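Local coordinates for protein Rubredoxin\:oxygen oxidoreductase (PDB 1E5D) that catalyses the four-electron reduction of one oxygen molecule to two water molecules, using a diiron centre and flavin mononucleotide, at residues Ile6-Phe10 with Phe155-Val160; Glu98-Ser104 with Trp119-Val124; Ile166-Ile171 with Pro224-Phe230; Leu186-Met190 with Phe238-Lys242. One frame throughout, in Å; residues are numbered along the deposited sequence.

Contact 1 (Ile6-Phe10 with Phe155-Val160)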
# COMPACT_ATOMS: atom_id res chain seq x y z
N ILE A 6 26.05 10.73 -31.21
CA ILE A 6 24.73 11.22 -31.61
C ILE A 6 24.90 11.96 -32.93
O ILE A 6 24.37 11.53 -33.95
CB ILE A 6 24.12 12.09 -30.51
CG1 ILE A 6 23.98 11.37 -29.17
CG2 ILE A 6 22.79 12.67 -30.96
CD1 ILE A 6 23.85 12.31 -27.99
N ILE A 7 25.66 13.04 -32.83
CA ILE A 7 26.21 13.81 -33.92
C ILE A 7 27.69 14.08 -33.62
O ILE A 7 28.15 13.84 -32.50
CB ILE A 7 25.50 15.15 -34.18
CG1 ILE A 7 25.49 16.11 -32.99
CG2 ILE A 7 24.08 14.91 -34.67
CD1 ILE A 7 24.92 17.47 -33.33
N ASP A 8 28.40 14.57 -34.61
CA ASP A 8 29.83 14.83 -34.50
C ASP A 8 30.13 15.66 -33.27
O ASP A 8 29.56 16.74 -33.10
CB ASP A 8 30.34 15.54 -35.76
CG ASP A 8 30.05 14.76 -37.03
OD1 ASP A 8 30.49 13.59 -37.09
OD2 ASP A 8 29.40 15.28 -37.95
N GLY A 9 30.99 15.15 -32.39
CA GLY A 9 31.33 15.85 -31.17
C GLY A 9 30.33 15.74 -30.04
O GLY A 9 30.58 16.31 -28.97
N PHE A 10 29.23 15.03 -30.24
CA PHE A 10 28.22 14.81 -29.22
C PHE A 10 28.10 13.32 -28.91
O PHE A 10 27.75 12.50 -29.77
CB PHE A 10 26.85 15.32 -29.64
CG PHE A 10 26.61 16.81 -29.62
CD1 PHE A 10 27.20 17.63 -30.57
CD2 PHE A 10 25.80 17.39 -28.66
CE1 PHE A 10 26.98 18.99 -30.56
CE2 PHE A 10 25.56 18.75 -28.65
CZ PHE A 10 26.16 19.56 -29.60
N PHE A 155 21.32 23.68 -27.78
CA PHE A 155 22.25 23.93 -28.86
C PHE A 155 21.43 24.37 -30.08
O PHE A 155 20.93 23.55 -30.83
CB PHE A 155 23.11 22.71 -29.16
CG PHE A 155 24.21 22.50 -28.13
CD1 PHE A 155 25.43 23.14 -28.25
CD2 PHE A 155 24.00 21.67 -27.04
CE1 PHE A 155 26.43 22.97 -27.31
CE2 PHE A 155 25.00 21.50 -26.10
CZ PHE A 155 26.21 22.15 -26.23
N ALA A 156 21.30 25.69 -30.20
CA ALA A 156 20.48 26.29 -31.25
C ALA A 156 20.99 25.92 -32.63
O ALA A 156 20.24 25.56 -33.53
CB ALA A 156 20.44 27.80 -31.08
N ASP A 157 22.31 25.99 -32.83
CA ASP A 157 22.79 25.63 -34.16
C ASP A 157 22.63 24.14 -34.42
O ASP A 157 22.07 23.75 -35.45
CB ASP A 157 24.24 26.10 -34.32
CG ASP A 157 24.28 27.62 -34.43
OD1 ASP A 157 23.68 28.16 -35.39
OD2 ASP A 157 24.89 28.25 -33.54
N GLU A 158 23.09 23.28 -33.51
CA GLU A 158 22.94 21.85 -33.71
C GLU A 158 21.51 21.37 -33.51
O GLU A 158 21.19 20.24 -33.88
CB GLU A 158 23.86 21.08 -32.76
CG GLU A 158 25.29 21.01 -33.28
CD GLU A 158 26.15 22.14 -32.74
OE1 GLU A 158 25.61 23.02 -32.04
OE2 GLU A 158 27.36 22.14 -33.03
N LYS A 159 20.67 22.23 -32.94
CA LYS A 159 19.27 21.90 -32.69
C LYS A 159 19.16 20.67 -31.80
O LYS A 159 18.40 19.75 -32.06
CB LYS A 159 18.52 21.70 -34.01
CG LYS A 159 18.37 23.01 -34.79
CD LYS A 159 17.27 22.91 -35.83
CE LYS A 159 17.78 23.26 -37.22
NZ LYS A 159 17.60 22.13 -38.17
N VAL A 160 19.97 20.71 -30.75
CA VAL A 160 20.08 19.67 -29.74
C VAL A 160 19.54 20.18 -28.41
O VAL A 160 20.11 21.09 -27.81
CB VAL A 160 21.52 19.19 -29.51
CG1 VAL A 160 21.52 17.97 -28.60
CG2 VAL A 160 22.22 18.90 -30.83
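F10 pushes an edge of its ring into the face of F155. The pair is T-shaped, with centroids 4.9 Å apart and planes at 83°. F10 CZ stands above the middle of the F155 ring. V160 CG2 covers one face of the F10 ring, 4.0 Å from F10 CE2. This end of the contact is buried.

The other end is partly exposed, though its contacts are as close. I7 CD1 rests on E158 CG at 3.6 Å and also meets V160 CG2 at 3.9 Å. I7 CG1 sits between the backbone N and the carbonyl carbon (chi1 59°), and its extended end reaches across to the second segment. E158 CG also touches F10 CE1, so the glutamate contributes its aliphatic part here. Its carboxylate forms a salt bridge with R135 outside the two segments.

Both segments are turns. I7 to F10 is a type II turn with G9 at positive phi. In the hairpin turn F155 to V160, K159 and V160 together sit opposite F155, a G1 beta bulge. The contact therefore joins the 4-7/10-17 connection of one sheet to the 151-155/160-164 connection of the other. Strand 33-40 covers F10 through V40, and strand 221-224 meets I7 and V160.

Contact 2 (Glu98-Ser104 with Trp119-Val124)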
# COMPACT_ATOMS: atom_id res chain seq x y z
N GLU A 98 36.94 22.86 -14.46
CA GLU A 98 37.14 24.28 -14.20
C GLU A 98 35.85 24.89 -13.68
O GLU A 98 35.81 25.74 -12.80
CB GLU A 98 37.62 24.95 -15.48
CG GLU A 98 37.23 26.41 -15.63
CD GLU A 98 37.89 27.02 -16.85
OE1 GLU A 98 38.37 26.25 -17.71
OE2 GLU A 98 37.93 28.26 -16.94
N LYS A 99 34.73 24.40 -14.23
CA LYS A 99 33.47 24.99 -13.79
C LYS A 99 32.33 23.99 -13.79
O LYS A 99 32.16 23.12 -14.64
CB LYS A 99 33.12 26.19 -14.67
CG LYS A 99 33.52 27.53 -14.07
CD LYS A 99 33.91 28.53 -15.15
CE LYS A 99 33.65 29.95 -14.67
NZ LYS A 99 33.39 29.99 -13.20
N ILE A 100 31.52 24.15 -12.75
CA ILE A 100 30.30 23.37 -12.63
C ILE A 100 29.12 24.30 -12.86
O ILE A 100 28.93 25.22 -12.06
CB ILE A 100 30.15 22.73 -11.24
CG1 ILE A 100 31.26 21.74 -10.89
CG2 ILE A 100 28.78 22.06 -11.13
CD1 ILE A 100 31.26 21.29 -9.44
N PHE A 101 28.38 24.06 -13.93
CA PHE A 101 27.21 24.88 -14.22
C PHE A 101 25.91 24.25 -13.73
O PHE A 101 25.64 23.09 -14.05
CB PHE A 101 27.11 25.16 -15.72
CG PHE A 101 28.29 26.00 -16.21
CD1 PHE A 101 28.28 27.37 -16.06
CD2 PHE A 101 29.39 25.38 -16.79
CE1 PHE A 101 29.35 28.12 -16.50
CE2 PHE A 101 30.45 26.13 -17.24
CZ PHE A 101 30.42 27.50 -17.09
N THR A 102 25.15 25.02 -12.96
CA THR A 102 23.85 24.58 -12.47
C THR A 102 22.90 25.76 -12.35
O THR A 102 23.27 26.93 -12.35
CB THR A 102 23.97 23.87 -11.10
OG1 THR A 102 22.74 23.19 -10.83
CG2 THR A 102 24.18 24.87 -9.98
N SER A 103 21.60 25.44 -12.26
CA SER A 103 20.63 26.52 -12.12
C SER A 103 20.77 27.14 -10.73
O SER A 103 21.42 26.62 -9.82
CB SER A 103 19.21 26.02 -12.33
OG SER A 103 18.77 25.26 -11.21
N SER A 104 20.14 28.30 -10.57
CA SER A 104 20.23 28.94 -9.25
C SER A 104 19.57 28.04 -8.21
O SER A 104 20.10 27.79 -7.13
CB SER A 104 19.59 30.32 -9.30
OG SER A 104 18.58 30.45 -8.32
N TRP A 119 33.71 23.93 -4.29
CA TRP A 119 33.39 23.53 -5.65
C TRP A 119 33.22 24.76 -6.54
O TRP A 119 32.57 25.72 -6.12
CB TRP A 119 32.11 22.70 -5.71
CG TRP A 119 32.22 21.30 -5.20
CD1 TRP A 119 33.29 20.69 -4.62
CD2 TRP A 119 31.18 20.31 -5.24
NE1 TRP A 119 33.00 19.39 -4.29
CE2 TRP A 119 31.71 19.13 -4.66
CE3 TRP A 119 29.87 20.31 -5.71
CZ2 TRP A 119 30.95 17.97 -4.54
CZ3 TRP A 119 29.13 19.15 -5.58
CH2 TRP A 119 29.66 17.99 -5.01
N PRO A 120 33.78 24.74 -7.74
CA PRO A 120 33.63 25.90 -8.63
C PRO A 120 32.23 25.95 -9.23
O PRO A 120 32.05 25.88 -10.44
CB PRO A 120 34.64 25.63 -9.74
CG PRO A 120 34.77 24.14 -9.77
CD PRO A 120 34.57 23.67 -8.36
N VAL A 121 31.23 26.07 -8.36
CA VAL A 121 29.85 26.18 -8.81
C VAL A 121 29.60 27.58 -9.38
O VAL A 121 29.99 28.59 -8.80
CB VAL A 121 28.86 25.89 -7.67
CG1 VAL A 121 27.43 26.07 -8.13
CG2 VAL A 121 29.09 24.48 -7.14
N GLN A 122 28.93 27.63 -10.52
CA GLN A 122 28.58 28.89 -11.14
C GLN A 122 27.14 28.79 -11.63
O GLN A 122 26.82 27.95 -12.46
CB GLN A 122 29.51 29.25 -12.29
CG GLN A 122 29.72 30.74 -12.47
CD GLN A 122 29.50 31.25 -13.88
OE1 GLN A 122 30.43 31.29 -14.69
NE2 GLN A 122 28.27 31.64 -14.20
N VAL A 123 26.29 29.65 -11.10
CA VAL A 123 24.88 29.68 -11.42
C VAL A 123 24.61 30.28 -12.79
O VAL A 123 25.07 31.39 -13.08
CB VAL A 123 24.12 30.52 -10.36
CG1 VAL A 123 22.70 30.82 -10.81
CG2 VAL A 123 24.15 29.77 -9.04
N VAL A 124 23.86 29.57 -13.63
CA VAL A 124 23.42 30.13 -14.90
C VAL A 124 21.96 30.55 -14.78
O VAL A 124 21.23 30.04 -13.94
CB VAL A 124 23.61 29.16 -16.07
CG1 VAL A 124 25.09 28.98 -16.35
CG2 VAL A 124 22.95 27.81 -15.79
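I100 and Q122 hold the two strands together through the backbone. I100 N donates to P120 O at 2.9 Å, and I100 O accepts from Q122 N at 2.9 Å. The second bond runs nearly along the C=O axis of I100. V124 N donates to T102 O at 3.0 Å. The bond from T102 N to Q122 O is weak. Each residue pair steps forward in the same direction, so the strands are parallel. V121 CA and V123 CA add C-H...O contacts to I100 O and T102 O.

Side chains pack on both faces of the sheet. On the I100 and T102 face, I100 CD1 reaches W119 CB, and T102 CG2 meets V121 CG1 at 3.9 Å. On the other face, the F101 ring and the Q122 amide lie side by side and point the same way, with their planes 74° apart. F101 CE1 is the ring atom that meets Q122 OE1, at 3.8 Å. F101 CD1 also touches V124 CG1 at 3.6 Å. At the strand end V123 CG1, anti to the backbone N (chi1 168°), meets S104 CB at 3.5 Å. P120 CB lies against E98 O at the start.

The segments belong to the beta-alpha-beta unit of strand 99-103, helix 104-114 and strand 121-124. The last of these ends the seven-stranded sheet within the chain. S103 OG caps that helix through G106 N.

I100 and T102 spend their backbone polar groups on segment 119-124, while K99 and F101 bond to strand 74-77 and its approach. T102 OG1 also bonds to I77 O. Backbone polarity is thus used on both edges of strand 99-103, and the side chains that meet across the contact are mostly apolar.

Contact 3 (Ile166-Ile171 with Pro224-Phe230). With FEO (mu-oxo-diiron), chain D.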
# COMPACT_ATOMS: atom_id res chain seq x y z
N ILE A 166 12.81 15.47 -18.49
CA ILE A 166 11.73 15.80 -19.42
C ILE A 166 11.89 15.01 -20.72
O ILE A 166 12.97 15.01 -21.32
CB ILE A 166 11.71 17.32 -19.69
CG1 ILE A 166 11.75 18.13 -18.38
CG2 ILE A 166 10.55 17.75 -20.56
CD1 ILE A 166 12.11 19.58 -18.58
N PHE A 167 10.80 14.37 -21.13
CA PHE A 167 10.74 13.58 -22.35
C PHE A 167 11.38 12.22 -22.12
O PHE A 167 11.44 11.38 -23.02
CB PHE A 167 11.43 14.28 -23.54
CG PHE A 167 10.79 15.62 -23.84
CD1 PHE A 167 9.44 15.68 -24.19
CD2 PHE A 167 11.52 16.80 -23.78
CE1 PHE A 167 8.84 16.90 -24.46
CE2 PHE A 167 10.92 18.01 -24.06
CZ PHE A 167 9.58 18.06 -24.39
N GLY A 168 11.86 12.02 -20.89
CA GLY A 168 12.48 10.77 -20.53
C GLY A 168 11.48 9.63 -20.58
O GLY A 168 10.27 9.76 -20.44
N GLN A 169 11.99 8.42 -20.80
CA GLN A 169 11.11 7.27 -20.71
C GLN A 169 11.92 6.15 -20.07
O GLN A 169 13.11 6.05 -20.33
CB GLN A 169 10.54 6.85 -22.05
CG GLN A 169 10.76 7.79 -23.22
CD GLN A 169 12.20 7.75 -23.72
OE1 GLN A 169 12.81 6.71 -23.91
NE2 GLN A 169 12.76 8.93 -23.92
N ASN A 170 11.29 5.31 -19.25
CA ASN A 170 12.04 4.18 -18.70
C ASN A 170 12.08 3.03 -19.69
O ASN A 170 11.23 2.14 -19.68
CB ASN A 170 11.42 3.78 -17.37
CG ASN A 170 11.77 4.81 -16.31
OD1 ASN A 170 10.95 5.18 -15.48
ND2 ASN A 170 13.01 5.28 -16.37
N ILE A 171 13.06 3.03 -20.58
CA ILE A 171 13.26 1.94 -21.52
C ILE A 171 14.72 1.51 -21.54
O ILE A 171 15.59 2.30 -21.91
CB ILE A 171 12.86 2.34 -22.96
CG1 ILE A 171 11.38 2.67 -23.12
CG2 ILE A 171 13.28 1.25 -23.94
CD1 ILE A 171 10.99 2.91 -24.56
N PRO A 224 17.12 13.22 -23.23
CA PRO A 224 16.71 13.09 -21.83
C PRO A 224 17.64 12.18 -21.01
O PRO A 224 18.45 11.43 -21.55
CB PRO A 224 15.32 12.46 -21.98
CG PRO A 224 15.44 11.58 -23.18
CD PRO A 224 16.47 12.20 -24.08
N ASP A 225 17.48 12.27 -19.70
CA ASP A 225 18.19 11.54 -18.67
C ASP A 225 17.96 10.03 -18.72
O ASP A 225 18.86 9.29 -18.34
CB ASP A 225 17.71 11.99 -17.28
CG ASP A 225 18.37 13.27 -16.83
OD1 ASP A 225 19.35 13.69 -17.48
OD2 ASP A 225 17.88 13.86 -15.85
N HIS A 226 16.78 9.62 -19.15
CA HIS A 226 16.35 8.24 -19.16
C HIS A 226 15.74 7.82 -20.49
O HIS A 226 14.87 8.50 -21.03
CB HIS A 226 15.28 7.98 -18.07
CG HIS A 226 15.66 8.56 -16.74
ND1 HIS A 226 16.76 8.15 -16.03
CD2 HIS A 226 15.08 9.52 -16.00
CE1 HIS A 226 16.84 8.84 -14.91
NE2 HIS A 226 15.83 9.68 -14.86
N GLY A 227 16.17 6.66 -20.99
CA GLY A 227 15.53 6.12 -22.17
C GLY A 227 16.23 6.56 -23.44
O GLY A 227 17.38 6.99 -23.41
N VAL A 228 15.51 6.43 -24.56
CA VAL A 228 16.13 6.67 -25.86
C VAL A 228 16.16 8.15 -26.21
O VAL A 228 15.44 8.97 -25.67
CB VAL A 228 15.40 5.90 -26.98
CG1 VAL A 228 15.51 4.40 -26.74
CG2 VAL A 228 13.95 6.34 -27.06
N ILE A 229 17.05 8.44 -27.16
CA ILE A 229 17.18 9.80 -27.68
C ILE A 229 16.19 10.04 -28.80
O ILE A 229 16.00 9.17 -29.65
CB ILE A 229 18.61 10.03 -28.18
CG1 ILE A 229 19.62 10.18 -27.03
CG2 ILE A 229 18.66 11.22 -29.12
CD1 ILE A 229 21.00 9.67 -27.39
N PHE A 230 15.55 11.21 -28.82
CA PHE A 230 14.65 11.54 -29.92
C PHE A 230 15.45 12.08 -31.09
O PHE A 230 16.01 13.17 -31.02
CB PHE A 230 13.59 12.55 -29.47
CG PHE A 230 12.59 11.93 -28.49
CD1 PHE A 230 11.50 11.23 -28.96
CD2 PHE A 230 12.78 12.06 -27.13
CE1 PHE A 230 10.61 10.65 -28.08
CE2 PHE A 230 11.89 11.48 -26.24
CZ PHE A 230 10.81 10.77 -26.72
FE1 FEO D . 15.81 11.12 -13.44
FE2 FEO D . 14.21 13.36 -11.52
O FEO D . 15.97 12.02 -11.94
O HOH W 1 18.05 11.89 -13.99
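Q169 makes every hydrogen bond between the two loops. Its backbone N donates to H226 O at 2.9 Å, from above the carbonyl plane. Its side-chain amide pairs with both the N-H and the C=O of V228. Q169 OE1 accepts from V228 N at 2.8 Å on a lone pair, and Q169 NE2 donates to V228 O at 3.2 Å. NE2 also donates to F167 O within its own loop. Both NE2 bonds lie close to the amide plane, so the rotation of the amide is fixed. The Q169 chain bends at its second torsion to bring the amide alongside V228. All the residues that touch here are buried.

G227 has no side chain, and its CA lies close to Q169 O and 3.3 Å from Q169 OE1.

These loops follow strands 160-164 and 221-224 of the metallo-beta-lactamase fold, whose metal ligands sit in such loops. H226 NE2 binds one iron of the mu-oxo-diiron centre at 2.0 Å, and D83 and D165 complete the protein ligands of that iron. T34 O accepts from H226 ND1 and so orients the ring. A water lies 2.4 Å from the iron, and it donates to the oxo bridge and to D225 OD2.

The remaining contacts are van der Waals. P224 CB packs on G168 CA at 3.6 Å. F230 turns its ring edge to F167 O, with F230 CE2 3.3 Å away. The same CE2 makes an apolar contact with F167 CB. The Q169 amide and the F230 ring stand at 80° to each other.

Contact 4 (Leu186-Met190 with Phe238-Lys242)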
# COMPACT_ATOMS: atom_id res chain seq x y z
N LEU A 186 7.30 3.11 -27.48
CA LEU A 186 7.87 4.40 -27.09
C LEU A 186 6.83 5.28 -26.42
O LEU A 186 7.12 5.94 -25.42
CB LEU A 186 8.46 5.10 -28.31
CG LEU A 186 8.93 6.54 -28.08
CD1 LEU A 186 9.93 6.57 -26.93
CD2 LEU A 186 9.51 7.13 -29.35
N GLU A 187 5.63 5.30 -27.00
CA GLU A 187 4.59 6.20 -26.50
C GLU A 187 4.09 5.77 -25.12
O GLU A 187 3.93 6.61 -24.24
CB GLU A 187 3.42 6.28 -27.48
CG GLU A 187 2.58 7.55 -27.32
CD GLU A 187 1.47 7.38 -26.29
OE1 GLU A 187 0.95 6.24 -26.24
OE2 GLU A 187 1.18 8.33 -25.54
N ARG A 188 3.81 4.49 -24.97
CA ARG A 188 3.29 3.99 -23.70
C ARG A 188 4.26 4.34 -22.58
O ARG A 188 3.88 4.77 -21.49
CB ARG A 188 3.05 2.49 -23.79
CG ARG A 188 2.62 1.83 -22.50
CD ARG A 188 1.43 2.51 -21.85
NE ARG A 188 1.33 2.20 -20.42
CZ ARG A 188 0.27 1.73 -19.78
NH1 ARG A 188 -0.86 1.49 -20.43
NH2 ARG A 188 0.34 1.50 -18.48
N ALA A 189 5.55 4.17 -22.84
CA ALA A 189 6.55 4.45 -21.81
C ALA A 189 6.66 5.94 -21.52
O ALA A 189 6.96 6.39 -20.41
CB ALA A 189 7.90 3.89 -22.23
N MET A 190 6.41 6.76 -22.55
CA MET A 190 6.48 8.20 -22.29
C MET A 190 5.36 8.64 -21.35
O MET A 190 5.57 9.41 -20.42
CB MET A 190 6.36 8.97 -23.60
CG MET A 190 7.63 8.90 -24.44
SD MET A 190 7.27 9.62 -26.06
CE MET A 190 6.91 11.30 -25.54
N PHE A 238 6.93 14.90 -32.27
CA PHE A 238 6.14 13.88 -31.59
C PHE A 238 6.24 14.05 -30.08
O PHE A 238 5.21 14.18 -29.41
CB PHE A 238 6.62 12.50 -32.02
CG PHE A 238 5.93 11.33 -31.35
CD1 PHE A 238 4.62 11.01 -31.64
CD2 PHE A 238 6.62 10.55 -30.43
CE1 PHE A 238 4.00 9.92 -31.04
CE2 PHE A 238 6.01 9.47 -29.83
CZ PHE A 238 4.70 9.15 -30.13
N ALA A 239 7.46 14.05 -29.54
CA ALA A 239 7.67 14.18 -28.10
C ALA A 239 6.91 15.37 -27.52
O ALA A 239 6.19 15.25 -26.52
CB ALA A 239 9.15 14.33 -27.76
N VAL A 240 7.08 16.53 -28.14
CA VAL A 240 6.49 17.77 -27.64
C VAL A 240 4.98 17.78 -27.83
O VAL A 240 4.26 18.27 -26.96
CB VAL A 240 7.10 19.00 -28.33
CG1 VAL A 240 6.27 20.24 -28.03
CG2 VAL A 240 8.54 19.17 -27.88
N GLN A 241 4.53 17.24 -28.95
CA GLN A 241 3.10 17.06 -29.18
C GLN A 241 2.47 16.37 -27.96
O GLN A 241 1.58 16.88 -27.30
CB GLN A 241 2.89 16.19 -30.41
CG GLN A 241 2.32 16.84 -31.65
CD GLN A 241 1.95 15.80 -32.69
OE1 GLN A 241 1.66 14.64 -32.37
NE2 GLN A 241 1.94 16.22 -33.96
N LYS A 242 3.00 15.19 -27.70
CA LYS A 242 2.57 14.30 -26.63
C LYS A 242 2.58 14.96 -25.27
O LYS A 242 1.60 14.83 -24.54
CB LYS A 242 3.47 13.06 -26.66
CG LYS A 242 3.01 12.08 -27.74
CD LYS A 242 1.82 11.27 -27.23
CE LYS A 242 0.77 11.09 -28.30
NZ LYS A 242 -0.36 10.22 -27.85
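F238 projects its ring from helix 238-242 toward helix 186-190, where E187, M190 and L186 meet its far end. F238 CG lies anti to the backbone N (chi1 177°), which carries the ring across the gap. E187 crosses F238 at about a right angle. Its CG touches F238 CZ at 3.9 Å, and the carboxylate and ring planes are 84° apart. M190 makes a Met-aromatic contact. Its SD is 5.1 Å from the centroid of the F238 ring and lies obliquely off it, neither over the face nor at the edge. L186 CD2 meets F238 CE2 at 4.2 Å.

M190 carries on past the ring. Its CE bends round to A239 CA at 3.9 Å and lies near K242 CB. K242 lays its CG over one face of the F238 ring, from the same helix. The lysine then crosses E187 at about a right angle, so that K242 CD passes E187 CG at 3.8 Å.

The helix axes are 11.5 Å apart at these segments and cross at -42°. Large side chains bridge this distance. F230 of the short strand 230-231 packs against L186, M190 and A239.

The polar end is a long salt bridge, E187 OE2 to K242 NZ at 3.4 Å, and the hydrogen bond in it is weak. Both charges have partners elsewhere: E187 has Y246 and R191, and K242 has E245. The pair is thus one link in a charged network that lies beside the apolar contacts.

From the N terminus, contact 1 closes a long loop from the first hairpin of one sheet to the 155-160 turn of the other. Contact 2 is nested inside that loop and closes the short crossover through helix 104-114. Both reach the seven-stranded sheet, but they do not touch. After contact 1 has closed, contact 3 closes the stretch from 171 to 224, and contact 4 closes that from 190 to 238. These two loops overlap, so contacts 3 and 4 cross. They touch where M190 packs on Q169 and F230. I6 on I229 joins contact 1 to contact 3. Together they tie both sheets, the iron-site loops and helices 183-198 and 233-248.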